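Long-range contacts in pesticidal crystal protein Cry4Aa (Bacillus thuringiensis, PDB 2C9K), which promotes colloid-osmotic lysis of insect midgut epithelial cells by binding to them, acting as a mosquito-larvicidal, pore-forming delta-endotoxin: residues L23-I28 with V153-V158; I220-Y225 with L267-S272; E271-Y276 with A444-Q449. All coordinates share one frame; numbering follows the deposited sequence.

Contact 1: L23-I28 with V153-V158; sequences LGLALI and VLNQAV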
# COMPACT_ATOMS: atom_id res chain seq x y z
N LEU A 23 21.84 15.79 4.49
CA LEU A 23 21.51 15.78 3.07
C LEU A 23 20.22 15.01 2.84
O LEU A 23 19.81 14.81 1.70
CB LEU A 23 22.64 15.15 2.25
CG LEU A 23 24.02 15.81 2.33
CD1 LEU A 23 24.67 15.48 3.68
CD2 LEU A 23 24.91 15.30 1.19
N GLY A 24 19.59 14.58 3.93
CA GLY A 24 18.34 13.85 3.84
C GLY A 24 18.29 12.75 2.79
O GLY A 24 19.32 12.24 2.36
N LEU A 25 17.07 12.40 2.39
CA LEU A 25 16.85 11.36 1.39
C LEU A 25 17.15 11.86 -0.02
O LEU A 25 16.82 11.19 -1.00
CB LEU A 25 15.39 10.88 1.44
CG LEU A 25 14.86 10.06 2.63
CD1 LEU A 25 14.92 10.89 3.91
CD2 LEU A 25 13.43 9.63 2.34
N ALA A 26 17.78 13.03 -0.12
CA ALA A 26 18.12 13.62 -1.41
C ALA A 26 19.34 12.97 -2.08
O ALA A 26 19.21 12.29 -3.09
CB ALA A 26 18.34 15.12 -1.25
N LEU A 27 20.51 13.18 -1.49
CA LEU A 27 21.76 12.65 -2.02
C LEU A 27 21.71 11.20 -2.51
O LEU A 27 22.33 10.85 -3.52
CB LEU A 27 22.86 12.78 -0.97
CG LEU A 27 24.25 12.26 -1.35
CD1 LEU A 27 24.85 13.13 -2.44
CD2 LEU A 27 25.13 12.25 -0.12
N ILE A 28 20.98 10.35 -1.80
CA ILE A 28 20.88 8.94 -2.15
C ILE A 28 19.58 8.59 -2.85
O ILE A 28 19.59 8.02 -3.94
CB ILE A 28 21.03 8.06 -0.91
CG1 ILE A 28 22.39 8.32 -0.26
CG2 ILE A 28 20.86 6.59 -1.27
CD1 ILE A 28 23.56 8.26 -1.23
N VAL A 153 12.99 17.59 -0.85
CA VAL A 153 13.95 18.67 -0.72
C VAL A 153 13.61 19.50 0.52
O VAL A 153 14.51 19.98 1.20
CB VAL A 153 13.97 19.59 -1.96
CG1 VAL A 153 14.82 20.81 -1.68
CG2 VAL A 153 14.54 18.83 -3.15
N LEU A 154 12.33 19.67 0.81
CA LEU A 154 11.95 20.42 1.99
C LEU A 154 12.37 19.66 3.25
O LEU A 154 12.93 20.25 4.18
CB LEU A 154 10.44 20.66 1.99
CG LEU A 154 9.97 21.64 0.92
CD1 LEU A 154 8.45 21.66 0.85
CD2 LEU A 154 10.51 23.02 1.25
N ASN A 155 12.12 18.36 3.28
CA ASN A 155 12.49 17.54 4.43
C ASN A 155 13.99 17.66 4.59
O ASN A 155 14.51 17.73 5.70
CB ASN A 155 12.09 16.07 4.19
CG ASN A 155 12.65 15.12 5.26
OD1 ASN A 155 13.78 14.66 5.18
ND2 ASN A 155 11.84 14.84 6.28
N GLN A 156 14.69 17.70 3.46
CA GLN A 156 16.14 17.80 3.45
C GLN A 156 16.58 19.18 3.96
O GLN A 156 17.47 19.29 4.80
CB GLN A 156 16.67 17.55 2.04
CG GLN A 156 18.17 17.36 1.96
CD GLN A 156 18.96 18.60 2.38
OE1 GLN A 156 19.02 19.59 1.63
NE2 GLN A 156 19.54 18.56 3.57
N ALA A 157 15.93 20.22 3.45
CA ALA A 157 16.22 21.60 3.83
C ALA A 157 16.11 21.75 5.33
O ALA A 157 16.98 22.34 5.96
CB ALA A 157 15.25 22.55 3.14
N VAL A 158 15.03 21.24 5.90
CA VAL A 158 14.83 21.32 7.33
C VAL A 158 16.00 20.66 8.06
O VAL A 158 16.56 21.23 8.99
CB VAL A 158 13.53 20.64 7.76
CG1 VAL A 158 13.47 20.51 9.26
CG2 VAL A 158 12.35 21.46 7.27
O HOH W 1 14.84 14.07 2.20
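Q156 packs against the L23-G24 backbone where the loop between helices 5-16 and 29-37 lies on helix 140-164, in the N-terminal helical-bundle domain of this three-domain delta-endotoxin. Most of the contact is van der Waals packing. Q156 leaves its helix with CG anti to the backbone N (chi1 -168°) and bends at chi2, which lays its aliphatic part along the loop: CG is 3.0 Å from L23 O, and NE2 comes to 3.4 Å from L23 CA. The methyl CB of A26 comes to the same methylene from the loop, 3.9 Å from Q156 CG. G24, with its positive phi, brings its CA within 4.5 Å of the CA of Q156. The loop curls back on itself through a backbone bond from A26 N to L23 O.

Q156 OE1 is hydrogen-bonded to Y84 OH of helix 77-89, and N155 ND2 to Y246 O, so both amides tie helix 140-164 to further parts of the fold. The polar link between the two segments runs through a water, which accepts from L25 N at 2.8 Å and donates to N155 OD1 at 3.2 Å.

Contact 2: I220-Y225 with L267-S272; sequences INWNTY and LNFEES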
# COMPACT_ATOMS: atom_id res chain seq x y z
N ILE A 220 -22.14 -0.62 -14.30
CA ILE A 220 -20.93 0.03 -13.83
C ILE A 220 -19.91 -1.07 -14.02
O ILE A 220 -20.24 -2.24 -13.80
CB ILE A 220 -21.00 0.36 -12.32
CG1 ILE A 220 -22.19 1.28 -12.04
CG2 ILE A 220 -19.70 1.00 -11.86
CD1 ILE A 220 -22.13 2.61 -12.77
N ASN A 221 -18.69 -0.73 -14.43
CA ASN A 221 -17.68 -1.76 -14.63
C ASN A 221 -16.75 -1.95 -13.43
O ASN A 221 -15.81 -1.17 -13.24
CB ASN A 221 -16.84 -1.46 -15.87
CG ASN A 221 -15.97 -2.63 -16.27
OD1 ASN A 221 -15.33 -3.25 -15.42
ND2 ASN A 221 -15.95 -2.94 -17.56
N TRP A 222 -17.01 -2.99 -12.65
CA TRP A 222 -16.21 -3.30 -11.46
C TRP A 222 -14.73 -3.59 -11.72
O TRP A 222 -13.87 -3.19 -10.93
CB TRP A 222 -16.83 -4.49 -10.72
CG TRP A 222 -16.03 -4.91 -9.53
CD1 TRP A 222 -16.09 -4.41 -8.27
CD2 TRP A 222 -14.98 -5.88 -9.52
NE1 TRP A 222 -15.15 -5.00 -7.47
CE2 TRP A 222 -14.45 -5.91 -8.22
CE3 TRP A 222 -14.44 -6.73 -10.49
CZ2 TRP A 222 -13.41 -6.75 -7.85
CZ3 TRP A 222 -13.40 -7.56 -10.13
CH2 TRP A 222 -12.89 -7.57 -8.82
N ASN A 223 -14.41 -4.28 -12.81
CA ASN A 223 -13.02 -4.61 -13.11
C ASN A 223 -12.23 -3.34 -13.39
O ASN A 223 -11.04 -3.23 -13.06
CB ASN A 223 -12.91 -5.54 -14.32
CG ASN A 223 -11.54 -6.19 -14.44
OD1 ASN A 223 -11.21 -6.81 -15.44
ND2 ASN A 223 -10.72 -6.04 -13.40
N THR A 224 -12.89 -2.37 -14.01
CA THR A 224 -12.24 -1.10 -14.32
C THR A 224 -11.98 -0.37 -13.01
O THR A 224 -10.94 0.24 -12.82
CB THR A 224 -13.15 -0.26 -15.24
OG1 THR A 224 -13.31 -0.94 -16.50
CG2 THR A 224 -12.56 1.12 -15.46
N TYR A 225 -12.96 -0.45 -12.12
CA TYR A 225 -12.88 0.18 -10.82
C TYR A 225 -11.71 -0.44 -10.08
O TYR A 225 -10.88 0.25 -9.50
CB TYR A 225 -14.19 -0.08 -10.07
CG TYR A 225 -14.27 0.55 -8.70
CD1 TYR A 225 -14.86 1.79 -8.51
CD2 TYR A 225 -13.72 -0.09 -7.59
CE1 TYR A 225 -14.90 2.39 -7.25
CE2 TYR A 225 -13.75 0.50 -6.34
CZ TYR A 225 -14.34 1.73 -6.18
OH TYR A 225 -14.38 2.28 -4.92
N LEU A 267 -9.27 -12.75 -12.64
CA LEU A 267 -9.25 -13.72 -13.72
C LEU A 267 -10.67 -14.10 -14.12
O LEU A 267 -11.54 -14.29 -13.26
CB LEU A 267 -8.48 -14.97 -13.29
CG LEU A 267 -8.62 -16.25 -14.13
CD1 LEU A 267 -8.04 -16.04 -15.53
CD2 LEU A 267 -7.90 -17.39 -13.43
N ASN A 268 -10.88 -14.22 -15.44
CA ASN A 268 -12.15 -14.61 -16.05
C ASN A 268 -13.29 -13.60 -15.93
O ASN A 268 -14.46 -13.98 -15.95
CB ASN A 268 -12.63 -15.96 -15.52
CG ASN A 268 -11.79 -17.10 -16.02
OD1 ASN A 268 -11.15 -17.02 -17.07
ND2 ASN A 268 -11.78 -18.19 -15.26
N PHE A 269 -12.94 -12.33 -15.82
CA PHE A 269 -13.94 -11.29 -15.70
C PHE A 269 -14.79 -11.15 -16.96
O PHE A 269 -16.02 -11.20 -16.91
CB PHE A 269 -13.28 -9.95 -15.43
CG PHE A 269 -14.24 -8.80 -15.45
CD1 PHE A 269 -15.11 -8.60 -14.39
CD2 PHE A 269 -14.33 -7.98 -16.56
CE1 PHE A 269 -16.07 -7.58 -14.44
CE2 PHE A 269 -15.28 -6.96 -16.62
CZ PHE A 269 -16.16 -6.77 -15.56
N GLU A 270 -14.12 -10.98 -18.09
CA GLU A 270 -14.79 -10.78 -19.36
C GLU A 270 -15.59 -11.96 -19.89
O GLU A 270 -16.62 -11.77 -20.51
CB GLU A 270 -13.77 -10.31 -20.40
CG GLU A 270 -12.99 -9.06 -19.97
CD GLU A 270 -11.69 -9.37 -19.20
OE1 GLU A 270 -11.67 -10.31 -18.35
OE2 GLU A 270 -10.67 -8.67 -19.45
N GLU A 271 -15.14 -13.19 -19.63
CA GLU A 271 -15.87 -14.34 -20.15
C GLU A 271 -16.86 -14.96 -19.18
O GLU A 271 -17.34 -16.07 -19.40
CB GLU A 271 -14.90 -15.38 -20.68
CG GLU A 271 -14.22 -14.94 -21.96
CD GLU A 271 -13.60 -16.08 -22.74
OE1 GLU A 271 -13.18 -15.85 -23.89
OE2 GLU A 271 -13.52 -17.21 -22.19
N SER A 272 -17.17 -14.23 -18.12
CA SER A 272 -18.13 -14.67 -17.11
C SER A 272 -19.25 -13.64 -17.07
O SER A 272 -19.03 -12.48 -17.41
CB SER A 272 -17.46 -14.77 -15.75
OG SER A 272 -16.37 -15.67 -15.80
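The CA atoms of N223 and F269, the nearest pair across the contact, are 7.2 Å apart where the first turn of helix 222-240 faces the type I turn F269-S272, and the contact is made by side chains, chiefly that of F269. Its ring, carried on CG anti to the backbone N (chi1 173°), reaches to the start of the helix, and N223 CB sits over the middle of one face, 3.4 Å from the F269 centroid and almost on the ring normal: a CH-pi contact. The amide of N223 continues over that face toward the CB end of the ring, its OD1 3.5 Å from F269 CD2 and its plane inclined to the ring by 53°. W222 turns its indole edge to the phenylalanine, CE3 to F269 CE1 at 4.4 Å, while its NE1 is hydrogen-bonded to E283 of helix 279-286.

At the far end of the ring, N221 OD1 lies 3.6 Å from F269 CZ. This oxygen also accepts from T224 N at 3.0 Å, with the donor about 50° out of the carbonyl plane, and so caps the helix. The N221 ND2 group is held by D213, which helps to fix the rotation of the capping amide. On the other segment, S272 OG donates to N268 O at 2.6 Å and closes the turn that carries F269. The arrangement is an N-capped helix start packed against a phenylalanine ring by a CH-pi contact, and it joins the last long helix of the N-terminal helical domain to a loop of the beta-rich middle domain, between strand 262-267 and helix 279-286, in the three-domain delta-endotoxin fold.

Contact 3: E271-Y276 with A444-Q449; sequences ESPYKY and ATYKTQ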
# COMPACT_ATOMS: atom_id res chain seq x y z
N GLU A 271 -15.14 -13.19 -19.63
CA GLU A 271 -15.87 -14.34 -20.15
C GLU A 271 -16.86 -14.96 -19.18
O GLU A 271 -17.34 -16.07 -19.40
CB GLU A 271 -14.90 -15.38 -20.68
CG GLU A 271 -14.22 -14.94 -21.96
CD GLU A 271 -13.60 -16.08 -22.74
OE1 GLU A 271 -13.18 -15.85 -23.89
OE2 GLU A 271 -13.52 -17.21 -22.19
N SER A 272 -17.17 -14.23 -18.12
CA SER A 272 -18.13 -14.67 -17.11
C SER A 272 -19.25 -13.64 -17.07
O SER A 272 -19.03 -12.48 -17.41
CB SER A 272 -17.46 -14.77 -15.75
OG SER A 272 -16.37 -15.67 -15.80
N PRO A 273 -20.46 -14.05 -16.67
CA PRO A 273 -21.61 -13.14 -16.60
C PRO A 273 -21.64 -12.18 -15.42
O PRO A 273 -22.28 -11.12 -15.49
CB PRO A 273 -22.80 -14.10 -16.57
CG PRO A 273 -22.25 -15.21 -15.74
CD PRO A 273 -20.86 -15.42 -16.33
N TYR A 274 -20.96 -12.54 -14.34
CA TYR A 274 -20.95 -11.71 -13.14
C TYR A 274 -20.71 -10.22 -13.38
O TYR A 274 -21.00 -9.39 -12.52
CB TYR A 274 -19.92 -12.26 -12.16
CG TYR A 274 -20.08 -13.74 -11.97
CD1 TYR A 274 -19.21 -14.64 -12.59
CD2 TYR A 274 -21.16 -14.26 -11.26
CE1 TYR A 274 -19.42 -16.01 -12.51
CE2 TYR A 274 -21.38 -15.63 -11.18
CZ TYR A 274 -20.50 -16.50 -11.81
OH TYR A 274 -20.70 -17.86 -11.75
N LYS A 275 -20.19 -9.88 -14.55
CA LYS A 275 -19.94 -8.48 -14.85
C LYS A 275 -21.25 -7.72 -15.03
O LYS A 275 -21.25 -6.49 -15.04
CB LYS A 275 -19.08 -8.36 -16.12
CG LYS A 275 -19.61 -9.14 -17.30
CD LYS A 275 -18.70 -9.03 -18.50
CE LYS A 275 -19.34 -9.63 -19.73
NZ LYS A 275 -18.42 -9.64 -20.91
N TYR A 276 -22.35 -8.45 -15.15
CA TYR A 276 -23.67 -7.83 -15.35
C TYR A 276 -24.45 -7.66 -14.05
O TYR A 276 -25.52 -7.06 -14.03
CB TYR A 276 -24.50 -8.66 -16.34
CG TYR A 276 -23.95 -8.70 -17.75
CD1 TYR A 276 -23.67 -9.91 -18.37
CD2 TYR A 276 -23.71 -7.52 -18.46
CE1 TYR A 276 -23.16 -9.96 -19.66
CE2 TYR A 276 -23.20 -7.56 -19.76
CZ TYR A 276 -22.92 -8.78 -20.34
OH TYR A 276 -22.39 -8.84 -21.61
N ALA A 444 -25.26 -23.33 -8.73
CA ALA A 444 -26.66 -23.60 -8.99
C ALA A 444 -27.13 -23.07 -10.35
O ALA A 444 -28.23 -23.39 -10.80
CB ALA A 444 -27.52 -23.00 -7.87
N THR A 445 -26.30 -22.28 -11.01
CA THR A 445 -26.71 -21.69 -12.28
C THR A 445 -25.64 -21.65 -13.37
O THR A 445 -25.91 -21.94 -14.53
CB THR A 445 -27.22 -20.25 -12.05
OG1 THR A 445 -28.31 -20.27 -11.11
CG2 THR A 445 -27.67 -19.62 -13.36
N TYR A 446 -24.42 -21.26 -12.99
CA TYR A 446 -23.34 -21.14 -13.95
C TYR A 446 -22.20 -22.11 -13.77
O TYR A 446 -22.03 -22.73 -12.71
CB TYR A 446 -22.77 -19.73 -13.91
CG TYR A 446 -23.81 -18.64 -13.83
CD1 TYR A 446 -24.45 -18.36 -12.64
CD2 TYR A 446 -24.12 -17.88 -14.95
CE1 TYR A 446 -25.39 -17.34 -12.56
CE2 TYR A 446 -25.05 -16.86 -14.88
CZ TYR A 446 -25.68 -16.60 -13.69
OH TYR A 446 -26.60 -15.58 -13.63
N LYS A 447 -21.40 -22.22 -14.83
CA LYS A 447 -20.22 -23.08 -14.83
C LYS A 447 -18.98 -22.20 -14.78
O LYS A 447 -17.87 -22.68 -14.56
CB LYS A 447 -20.18 -23.95 -16.08
CG LYS A 447 -21.19 -25.06 -16.10
CD LYS A 447 -21.00 -25.93 -17.31
CE LYS A 447 -22.07 -26.99 -17.40
NZ LYS A 447 -22.16 -27.73 -16.12
N THR A 448 -19.18 -20.90 -14.98
CA THR A 448 -18.09 -19.94 -14.96
C THR A 448 -17.79 -19.52 -13.54
O THR A 448 -18.65 -19.59 -12.67
CB THR A 448 -18.40 -18.69 -15.76
OG1 THR A 448 -19.68 -18.19 -15.38
CG2 THR A 448 -18.41 -18.98 -17.23
N GLN A 449 -16.56 -19.08 -13.32
CA GLN A 449 -16.10 -18.65 -12.00
C GLN A 449 -15.03 -17.59 -12.22
O GLN A 449 -14.16 -17.75 -13.09
CB GLN A 449 -15.52 -19.85 -11.26
CG GLN A 449 -15.25 -19.64 -9.80
CD GLN A 449 -14.61 -20.87 -9.15
OE1 GLN A 449 -14.33 -20.88 -7.95
NE2 GLN A 449 -14.38 -21.90 -9.95
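Y274 and Y446 meet as an edge-to-face aromatic pair, the edge of Y274 directed at the face of Y446, with centroids 5.4 Å apart and planes at 55°. The two side chains run alongside each other, pointing opposite ways, which brings the Y274 hydroxyl to the base of its partner, 3.5 Å from Y446 CB. That hydroxyl donates to T448 O at 2.8 Å, approaching from about 45° above the carbonyl plane, and weakly accepts from I442 N. At the outer end of the other ring, Y446 OH is hydrogen-bonded to Y277 OH.

P273 touches both rings and T448. Its CG is 3.4 Å from Y446 CD2 and also stands over the face of Y274, while its CD lies 3.2 Å from T448 OG1. T448 holds OG1 between its backbone N and carbonyl carbon (chi1 49°), which turns the hydroxyl toward the proline and toward Y274 CE1. Its CB rests 3.6 Å from S272 OG.

Together these side chains form a small proline-aromatic cluster between two loops of the middle domain, the beta-prism domain of three-domain delta-endotoxins: the loop before helix 279-286 and the one joining strands 432-440 and 450-457.

Contacts 2 and 3 are neighbours, their centres 11 Å apart, and share E271 and S272: the loop after strand 262-267 meets helix 222-240 at one end and the 444-449 loop at the other. Between them, E270 O lies 2.8 Å from K275 NZ and N268 ND2 lies 3.3 Å from Q449 O, both probable hydrogen bonds, while F269 CZ packs on K275 CB at 3.4 Å. Contact 1 stands apart on the opposite side of the chain's centre, its centre 43 Å from that of contact 2 and 53 Å from that of contact 3. Contact 1 is internal to the helical domain, contact 2 joins it to the middle domain, and contact 3 lies within the latter.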